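Local coordinates for protein chitinase A (Cycas revoluta, PDB 4R5E) that probably hydrolyses chitin, as a plant class V chitinase of glycoside hydrolase family 18, and here holds an allosamidin-type pseudo-trisaccharide in its cleft, at residues A191-G196 against F241-L246. Residues are numbered along the deposited sequence; the frame is centred on the assembly and turned at random.
With AMI (allosamizoline), chain E; NAA (2-acetamido-2-deoxy-beta-D-allopyranose), chain B.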
# COMPACT_ATOMS: atom_id res chain seq x y z
N ALA A 191 -5.93 3.71 -0.39
CA ALA A 191 -6.85 4.85 -0.27
C ALA A 191 -6.09 6.17 -0.44
O ALA A 191 -6.12 7.04 0.43
CB ALA A 191 -7.55 4.79 1.07
N TYR A 192 -5.43 6.31 -1.58
CA TYR A 192 -4.64 7.49 -1.88
C TYR A 192 -4.35 7.55 -3.38
O TYR A 192 -4.85 6.71 -4.13
CB TYR A 192 -3.35 7.49 -1.04
CG TYR A 192 -2.58 6.19 -1.07
CD1 TYR A 192 -1.88 5.78 -2.19
CD2 TYR A 192 -2.56 5.36 0.05
CE1 TYR A 192 -1.19 4.58 -2.20
CE2 TYR A 192 -1.85 4.17 0.04
CZ TYR A 192 -1.17 3.78 -1.08
OH TYR A 192 -0.49 2.59 -1.07
N ASP A 193 -3.57 8.54 -3.80
CA ASP A 193 -3.25 8.80 -5.20
C ASP A 193 -4.49 9.16 -6.03
O ASP A 193 -4.57 8.86 -7.23
CB ASP A 193 -2.46 7.63 -5.83
CG ASP A 193 -1.00 7.62 -5.43
OD1 ASP A 193 -0.47 8.67 -5.02
OD2 ASP A 193 -0.37 6.55 -5.56
N PHE A 194 -5.43 9.84 -5.37
CA PHE A 194 -6.65 10.30 -6.03
C PHE A 194 -6.38 11.48 -6.94
O PHE A 194 -7.12 11.71 -7.90
CB PHE A 194 -7.70 10.73 -5.01
CG PHE A 194 -8.04 9.68 -3.99
CD1 PHE A 194 -8.26 8.37 -4.37
CD2 PHE A 194 -8.18 10.02 -2.65
CE1 PHE A 194 -8.58 7.40 -3.44
CE2 PHE A 194 -8.51 9.06 -1.71
CZ PHE A 194 -8.71 7.74 -2.10
N HIS A 195 -5.35 12.25 -6.60
CA HIS A 195 -5.01 13.47 -7.31
C HIS A 195 -3.50 13.62 -7.35
O HIS A 195 -2.80 13.15 -6.44
CB HIS A 195 -5.64 14.67 -6.62
CG HIS A 195 -7.13 14.59 -6.51
ND1 HIS A 195 -7.96 14.67 -7.60
CD2 HIS A 195 -7.93 14.40 -5.44
CE1 HIS A 195 -9.22 14.55 -7.20
NE2 HIS A 195 -9.22 14.38 -5.89
N GLY A 196 -3.00 14.27 -8.39
CA GLY A 196 -1.57 14.46 -8.59
C GLY A 196 -1.29 15.32 -9.80
O GLY A 196 -2.21 15.88 -10.41
N PHE A 241 4.12 9.79 1.63
CA PHE A 241 4.61 10.71 0.63
C PHE A 241 3.46 11.62 0.23
O PHE A 241 2.29 11.31 0.47
CB PHE A 241 5.12 9.96 -0.61
CG PHE A 241 4.04 9.23 -1.34
CD1 PHE A 241 3.65 7.96 -0.94
CD2 PHE A 241 3.37 9.82 -2.40
CE1 PHE A 241 2.63 7.29 -1.58
CE2 PHE A 241 2.35 9.15 -3.06
CZ PHE A 241 1.97 7.89 -2.64
N GLY A 242 3.81 12.74 -0.38
CA GLY A 242 2.82 13.67 -0.93
C GLY A 242 2.95 13.74 -2.43
O GLY A 242 3.96 13.33 -3.00
N ARG A 243 1.92 14.28 -3.07
CA ARG A 243 1.95 14.55 -4.50
C ARG A 243 2.15 16.05 -4.68
O ARG A 243 1.51 16.85 -4.00
CB ARG A 243 0.66 14.10 -5.18
CG ARG A 243 0.47 12.59 -5.20
CD ARG A 243 1.28 11.96 -6.31
NE ARG A 243 1.32 10.51 -6.21
CZ ARG A 243 2.22 9.74 -6.82
NH1 ARG A 243 3.17 10.28 -7.58
NH2 ARG A 243 2.16 8.42 -6.67
N SER A 244 3.07 16.42 -5.57
CA SER A 244 3.46 17.81 -5.73
C SER A 244 3.16 18.34 -7.12
O SER A 244 3.21 17.60 -8.12
CB SER A 244 4.95 17.96 -5.45
OG SER A 244 5.70 17.24 -6.40
N TRP A 245 2.90 19.65 -7.16
CA TRP A 245 2.61 20.38 -8.39
C TRP A 245 3.49 21.62 -8.47
O TRP A 245 3.98 22.14 -7.45
CB TRP A 245 1.18 20.88 -8.36
CG TRP A 245 0.06 19.90 -8.59
CD1 TRP A 245 -0.62 19.72 -9.76
CD2 TRP A 245 -0.57 19.04 -7.63
NE1 TRP A 245 -1.61 18.80 -9.59
CE2 TRP A 245 -1.60 18.35 -8.30
CE3 TRP A 245 -0.35 18.77 -6.27
CZ2 TRP A 245 -2.42 17.42 -7.66
CZ3 TRP A 245 -1.16 17.83 -5.64
CH2 TRP A 245 -2.18 17.17 -6.33
N LEU A 246 3.66 22.13 -9.68
CA LEU A 246 4.17 23.48 -9.89
C LEU A 246 2.96 24.38 -10.12
O LEU A 246 2.10 24.08 -10.95
CB LEU A 246 5.11 23.53 -11.09
CG LEU A 246 6.37 22.69 -10.94
CD1 LEU A 246 7.12 22.64 -12.26
CD2 LEU A 246 7.27 23.22 -9.83
C1 AMI E . 1.61 1.53 -4.26
C2 AMI E . 2.27 0.39 -5.04
C3 AMI E . 3.73 0.78 -5.21
C4 AMI E . 3.67 2.31 -5.22
C5 AMI E . 2.66 2.62 -4.12
C6 AMI E . 2.06 4.03 -4.07
C7 AMI E . 1.58 -0.38 -3.05
C8 AMI E . 1.51 -2.59 -2.02
C9 AMI E . 0.65 -0.62 -0.81
N2 AMI E . 2.11 -0.74 -4.13
N7 AMI E . 1.27 -1.15 -2.02
O3 AMI E . 4.30 0.19 -6.39
O4 AMI E . 4.94 2.92 -4.96
O6 AMI E . 1.40 4.37 -5.28
O7 AMI E . 1.30 1.03 -2.97
C1 NAA B . 5.91 3.11 -5.98
C2 NAA B . 6.94 4.15 -5.59
C3 NAA B . 8.09 4.17 -6.59
C4 NAA B . 8.66 2.77 -6.84
C5 NAA B . 7.52 1.79 -7.14
C6 NAA B . 8.02 0.35 -7.31
C7 NAA B . 6.09 6.11 -4.35
C8 NAA B . 5.45 7.46 -4.46
N2 NAA B . 6.32 5.47 -5.50
O3 NAA B . 7.62 4.73 -7.82
O4 NAA B . 9.53 2.78 -7.99
O5 NAA B . 6.58 1.84 -6.07
O6 NAA B . 6.91 -0.53 -7.51
O7 NAA B . 6.40 5.65 -3.26
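Phe241 turns the edge of its ring to Asp193, whose OD1 lies near the ring plane, 3.5 Å from Phe241 CE2. CG of Phe241 sits between the backbone N and the carbonyl carbon (chi1 65°), which brings the end of the ring up to the loop 191-196 and puts its CZ 4.4 Å from Tyr192 CD1. One face of the ring carries the acetamido methyl C8 of the allopyranose, centred 3.6 Å above it. Tyr192 and Asp193 hold the allosamizoline: Tyr192 OH donates to its O7, and Asp193 OD2 accepts from its O6 at 2.8 Å. Arg243 bends at chi2 (-80°) and closes side-on upon the same carboxylate in a salt bridge. Its NE, at 2.8 Å, and its NH2 both donate to Asp193 OD1 from above one face of the carboxylate, whose plane is turned 55° from the guanidinium; a weak bond runs from Arg243 NH2 to Asp193 OD2. Asp193 is thus shared between allosamizoline and arginine; Arg243 acts as a second-shell residue, and its bonds probably restrain the carboxylate's rotation. A leucine in place of Arg243 would probably leave the Asp193 carboxylate without its counter-charge and freer to turn from the allosamizoline O6 hydroxyl. The arginine's CG packs 3.5 Å from His195 O, a buried carbonyl with no hydrogen-bond partner. Trp245 brings its six-membered ring obliquely against the Gly196 backbone, CZ2 3.2 Å from Gly196 C, while its NE1 bonds to Glu199 O; Glu199 also takes His195 ND1 and Gly196 N through its carboxylate. In the TIM barrel, strand 234-247 lies between 186-190, which leads into the loop, and 324-328, whose Trp328 touches Tyr192 and Phe241; it runs on to pair antiparallel with 262-270 and 300-304, consistent with the class V insertion domain.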